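Local coordinates for protein HTH-type transcriptional repressor NemR (Escherichia coli, PDB 4YZE) that represses transcription of the nemRA-gloA operon by binding the NemR box, in the response to electrophiles and reactive chlorine species, at residues A[91-94]-A[95-98]; A[145-149]-A[150-154]. The protein carries 5 engineered substitutions. All blocks are in the same frame, centred on the assembly; numbering follows the deposited sequence.

In the fold
Behind the N-terminal helix-turn-helix region and the long helix 54-79, the chain enters helix 84-97, whose last turns hold interaction 1. It then runs through the short strands 100-101 and 104-105 and helix 109-114 into helix 122-148, where interaction 2 ends the helix and turns the chain toward helix 158-179. Each contact is local, and the two follow in series without nesting or crossing; the nearest atoms of interaction 1 and interaction 2 are about 11 Å apart. Interaction 1 sits among helices 54-79, 122-148, 158-179 and 183-195, whereas interaction 2 brings the loop 150-154 against the start of helix 84-97 and the C-terminal tail.

Interaction 1: residues A[91-94]-A[95-98]; sequences YYQQ and TLNQ
Thr95 meets Tyr91 twice at a single carbonyl oxygen. Its hydroxyl OG1 donates to Tyr91 O over 2.8 Å, and its backbone N reaches the same oxygen at 3.3 Å; the two donors come from opposite faces of the carbonyl plane. With OG1 turned beside its own backbone N (chi1 -60°), the hydroxyl folds back along the helix to the preceding turn. OG1 is also hydrogen-bonded to NE1 of Trp169, whose ring stacks with that of Tyr91, which joins this backbone grip to helix 158-179. A valine in place of Thr95 would probably leave the Trp169 indole N-H without this acceptor and Tyr91 O with the backbone donor alone. One residue on, Leu96 N bonds Tyr92 O at 3.0 Å, while Leu96 CB lies 3.2 Å from Gln93 O. The ladder continues from Asn97 N to Gln93 O and ends with Gln98 N on Gln94 O at 2.8 Å. Here the side chains of Gln94 and Gln98 run side by side in the same direction, Gln98 NE2 passing 3.5 Å from Gln94 CG, with their amide planes 57° apart. In the second shell, Tyr91 CD2 lies over one face of the Tyr92 ring, offset toward its rim, and Tyr92 OH bonds Leu165 O. Thr95 lies about 8 Å, side chain to side chain, from Cys108, which plays a central role in the response to reactive chlorine species. These are the closing turns of an alpha helix in the C-terminal domain of a TetR-family repressor, with a threonine hydroxyl bonded back to the carbonyl four residues earlier.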
loop_
_atom_site.group_PDB
_atom_site.type_symbol
_atom_site.label_atom_id
_atom_site.label_comp_id
_atom_site.label_asym_id
_atom_site.label_seq_id
_atom_site.Cartn_x
_atom_site.Cartn_y
_atom_site.Cartn_z
ATOM N N TYR A 91 -10.573 -14.346 -4.711
ATOM C CA TYR A 91 -10.178 -13.270 -3.817
ATOM C C TYR A 91 -9.618 -12.130 -4.638
ATOM O O TYR A 91 -10.006 -10.978 -4.446
ATOM C CB TYR A 91 -9.141 -13.792 -2.819
ATOM C CG TYR A 91 -8.414 -12.773 -1.950
ATOM C CD1 TYR A 91 -9.085 -12.042 -0.971
ATOM C CD2 TYR A 91 -7.034 -12.608 -2.060
ATOM C CE1 TYR A 91 -8.399 -11.139 -0.150
ATOM C CE2 TYR A 91 -6.344 -11.717 -1.263
ATOM C CZ TYR A 91 -7.024 -10.982 -0.303
ATOM O OH TYR A 91 -6.308 -10.098 0.496
ATOM N N TYR A 92 -8.725 -12.431 -5.574
ATOM C CA TYR A 92 -8.239 -11.361 -6.430
ATOM C C TYR A 92 -9.273 -10.898 -7.450
ATOM O O TYR A 92 -9.297 -9.716 -7.813
ATOM C CB TYR A 92 -6.937 -11.747 -7.111
ATOM C CG TYR A 92 -5.767 -11.827 -6.174
ATOM C CD1 TYR A 92 -4.978 -10.710 -5.908
ATOM C CD2 TYR A 92 -5.438 -13.024 -5.566
ATOM C CE1 TYR A 92 -3.889 -10.792 -5.035
ATOM C CE2 TYR A 92 -4.367 -13.114 -4.698
ATOM C CZ TYR A 92 -3.590 -12.001 -4.447
ATOM O OH TYR A 92 -2.521 -12.109 -3.592
ATOM N N GLN A 93 -10.107 -11.816 -7.942
ATOM C CA GLN A 93 -11.091 -11.440 -8.962
ATOM C C GLN A 93 -12.161 -10.524 -8.361
ATOM O O GLN A 93 -12.591 -9.560 -8.993
ATOM C CB GLN A 93 -11.717 -12.681 -9.616
ATOM C CG GLN A 93 -12.762 -12.390 -10.690
ATOM C CD GLN A 93 -12.197 -11.683 -11.913
ATOM O OE1 GLN A 93 -12.638 -10.586 -12.273
ATOM N NE2 GLN A 93 -11.225 -12.312 -12.563
ATOM N N GLN A 94 -12.572 -10.820 -7.130
ATOM C CA GLN A 94 -13.514 -9.959 -6.405
ATOM C C GLN A 94 -12.932 -8.559 -6.162
ATOM O O GLN A 94 -13.630 -7.557 -6.276
ATOM C CB GLN A 94 -13.868 -10.587 -5.057
ATOM C CG GLN A 94 -15.360 -10.737 -4.792
ATOM C CD GLN A 94 -15.795 -12.196 -4.745
ATOM O OE1 GLN A 94 -15.451 -12.985 -5.628
ATOM N NE2 GLN A 94 -16.547 -12.560 -3.709
ATOM N N THR A 95 -11.650 -8.512 -5.817
ATOM C CA THR A 95 -10.958 -7.251 -5.624
ATOM C C THR A 95 -11.037 -6.449 -6.907
ATOM O O THR A 95 -11.336 -5.245 -6.878
ATOM C CB THR A 95 -9.487 -7.473 -5.260
ATOM O OG1 THR A 95 -9.404 -8.234 -4.051
ATOM C CG2 THR A 95 -8.784 -6.140 -5.070
ATOM N N LEU A 96 -10.789 -7.117 -8.036
ATOM C CA LEU A 96 -10.947 -6.482 -9.354
ATOM C C LEU A 96 -12.346 -5.919 -9.569
ATOM O O LEU A 96 -12.505 -4.814 -10.106
ATOM C CB LEU A 96 -10.624 -7.465 -10.475
ATOM C CG LEU A 96 -9.418 -7.195 -11.365
ATOM C CD1 LEU A 96 -9.222 -8.324 -12.370
ATOM C CD2 LEU A 96 -9.571 -5.878 -12.090
ATOM N N ASN A 97 -13.366 -6.669 -9.167
ATOM C CA ASN A 97 -14.740 -6.229 -9.407
ATOM C C ASN A 97 -15.124 -5.063 -8.505
ATOM O O ASN A 97 -15.731 -4.091 -8.943
ATOM C CB ASN A 97 -15.712 -7.386 -9.182
ATOM C CG ASN A 97 -15.449 -8.564 -10.101
ATOM O OD1 ASN A 97 -14.802 -8.429 -11.137
ATOM N ND2 ASN A 97 -15.955 -9.732 -9.719
ATOM N N GLN A 98 -14.755 -5.184 -7.234
ATOM C CA GLN A 98 -15.102 -4.211 -6.206
ATOM C C GLN A 98 -14.122 -3.043 -6.168
ATOM O O GLN A 98 -14.030 -2.335 -5.164
ATOM C CB GLN A 98 -15.146 -4.897 -4.835
ATOM C CG GLN A 98 -16.257 -5.936 -4.720
ATOM C CD GLN A 98 -16.171 -6.769 -3.455
ATOM O OE1 GLN A 98 -15.454 -6.425 -2.512
ATOM N NE2 GLN A 98 -16.904 -7.877 -3.430
#

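Interaction 2: residues A[145-149]-A[150-154]; sequences NGREN and HSLTF. Engineered in segment 150-154: Ser151 (natural residue Cys).
Arg147 and Phe154 meet flat to flat: the guanidinium lies on one face of the phenyl ring, planes 14° apart, and CZ sits 3.6 Å from the ring centroid in a cation-pi contact. The arginine chain, extended from CG to NE, crosses the phenylalanine side chain at about a right angle. Phe154 CG lies between its own backbone N and carbonyl carbon (chi1 60°), a torsion that brings the ring back over the arginine. Among the polar bonds, Arg147 NH2 donates to Phe154 O at 2.7 Å; the oxygen lies in the guanidinium plane, although the donor stands above the carbonyl plane. The same NH2 also bonds Gly156 O, so stack and bonds together restrain the group's rotation. A water accepts from Arg147 NE at 2.9 Å and is hydrogen-bonded to Thr153 OG1, a further, water-mediated link from the arginine to the loop. At the turn itself, the engineered Ser151 donates through OG to Asn149 OD1 at 2.6 Å, and its N makes a weak bond to the same oxygen. His150 NE2 bonds Val201 O in the C-terminal tail. Apolar contact comes from Leu152, whose CG rests 3.6 Å from Gly146 CA; the absence of a side chain on Gly146 lets Leu152 pack this close to the helix backbone. Leu152 also packs on Tyr84 and Ile196. The backbone bonds form the helix terminus: Ser151 N to Gly146 O at 2.8 Å and, weakly, His150 N to Arg147 O at 3.2 Å. With positive phi (69°) at His150, they make a Schellman motif that ends helix 122-148.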
loop_
_atom_site.group_PDB
_atom_site.type_symbol
_atom_site.label_atom_id
_atom_site.label_comp_id
_atom_site.label_asym_id
_atom_site.label_seq_id
_atom_site.Cartn_x
_atom_site.Cartn_y
_atom_site.Cartn_z
ATOM N N ASN A 145 -4.917 -26.276 2.956
ATOM C CA ASN A 145 -5.994 -27.140 2.492
ATOM C C ASN A 145 -5.791 -27.572 1.044
ATOM O O ASN A 145 -6.004 -28.735 0.704
ATOM C CB ASN A 145 -7.348 -26.439 2.619
ATOM C CG ASN A 145 -7.782 -26.266 4.060
ATOM O OD1 ASN A 145 -7.325 -26.983 4.945
ATOM N ND2 ASN A 145 -8.683 -25.317 4.299
ATOM N N GLY A 146 -5.404 -26.616 0.201
ATOM C CA GLY A 146 -5.192 -26.847 -1.213
ATOM C C GLY A 146 -4.068 -27.839 -1.446
ATOM O O GLY A 146 -4.148 -28.667 -2.365
ATOM N N ARG A 147 -3.022 -27.767 -0.621
ATOM C CA ARG A 147 -1.953 -28.759 -0.710
ATOM C C ARG A 147 -2.461 -30.115 -0.253
ATOM O O ARG A 147 -2.136 -31.140 -0.858
ATOM C CB ARG A 147 -0.745 -28.350 0.132
ATOM C CG ARG A 147 0.228 -27.428 -0.572
ATOM C CD ARG A 147 1.444 -27.187 0.294
ATOM N NE ARG A 147 2.502 -26.507 -0.447
ATOM C CZ ARG A 147 3.417 -25.723 0.108
ATOM N NH1 ARG A 147 3.390 -25.500 1.419
ATOM N NH2 ARG A 147 4.352 -25.157 -0.646
ATOM N N GLU A 148 -3.279 -30.118 0.797
ATOM C CA GLU A 148 -3.705 -31.372 1.422
ATOM C C GLU A 148 -4.717 -32.153 0.588
ATOM O O GLU A 148 -4.767 -33.373 0.668
ATOM C CB GLU A 148 -4.212 -31.148 2.845
ATOM C CG GLU A 148 -3.134 -30.636 3.787
ATOM C CD GLU A 148 -3.478 -30.831 5.249
ATOM O OE1 GLU A 148 -2.794 -30.234 6.099
ATOM O OE2 GLU A 148 -4.413 -31.600 5.557
ATOM N N ASN A 149 -5.522 -31.459 -0.212
ATOM C CA ASN A 149 -6.370 -32.173 -1.164
ATOM C C ASN A 149 -5.871 -32.122 -2.611
ATOM O O ASN A 149 -6.600 -32.507 -3.521
ATOM C CB ASN A 149 -7.842 -31.742 -1.055
ATOM C CG ASN A 149 -8.113 -30.360 -1.655
ATOM O OD1 ASN A 149 -7.239 -29.720 -2.249
ATOM N ND2 ASN A 149 -9.349 -29.903 -1.502
ATOM N N HIS A 150 -4.650 -31.618 -2.812
ATOM C CA HIS A 150 -3.971 -31.656 -4.119
ATOM C C HIS A 150 -4.629 -30.745 -5.187
ATOM O O HIS A 150 -4.566 -31.059 -6.379
ATOM C CB HIS A 150 -3.846 -33.121 -4.615
ATOM C CG HIS A 150 -2.713 -33.365 -5.570
ATOM N ND1 HIS A 150 -1.394 -33.160 -5.232
ATOM C CD2 HIS A 150 -2.706 -33.811 -6.849
ATOM C CE1 HIS A 150 -0.621 -33.467 -6.262
ATOM N NE2 HIS A 150 -1.396 -33.852 -7.259
ATOM N N SER A 151 -5.245 -29.635 -4.747
ATOM C CA SER A 151 -5.829 -28.604 -5.627
ATOM C C SER A 151 -4.805 -27.637 -6.215
ATOM O O SER A 151 -5.084 -26.957 -7.206
ATOM C CB SER A 151 -6.799 -27.691 -4.847
ATOM O OG SER A 151 -7.923 -28.361 -4.329
ATOM N N LEU A 152 -3.664 -27.492 -5.553
ATOM C CA LEU A 152 -2.754 -26.402 -5.888
ATOM C C LEU A 152 -1.372 -26.663 -5.355
ATOM O O LEU A 152 -1.209 -27.380 -4.377
ATOM C CB LEU A 152 -3.268 -25.077 -5.317
ATOM C CG LEU A 152 -3.615 -25.014 -3.824
ATOM C CD1 LEU A 152 -2.383 -24.779 -2.954
ATOM C CD2 LEU A 152 -4.653 -23.933 -3.555
ATOM N N THR A 153 -0.388 -26.031 -5.977
ATOM C CA THR A 153 0.993 -26.186 -5.559
ATOM C C THR A 153 1.647 -24.809 -5.570
ATOM O O THR A 153 1.217 -23.927 -6.324
ATOM C CB THR A 153 1.757 -27.193 -6.476
ATOM O OG1 THR A 153 2.981 -27.593 -5.849
ATOM C CG2 THR A 153 2.041 -26.593 -7.846
ATOM N N PHE A 154 2.648 -24.623 -4.710
ATOM C CA PHE A 154 3.432 -23.393 -4.658
ATOM C C PHE A 154 4.718 -23.629 -3.876
ATOM O O PHE A 154 4.873 -24.652 -3.227
ATOM C CB PHE A 154 2.629 -22.250 -4.002
ATOM C CG PHE A 154 2.207 -22.539 -2.587
ATOM C CD1 PHE A 154 1.011 -23.192 -2.325
ATOM C CD2 PHE A 154 3.008 -22.156 -1.514
ATOM C CE1 PHE A 154 0.615 -23.464 -1.015
ATOM C CE2 PHE A 154 2.630 -22.428 -0.200
ATOM C CZ PHE A 154 1.427 -23.079 0.050
HETATM O O HOH W 1 3.013 -27.607 -3.104
#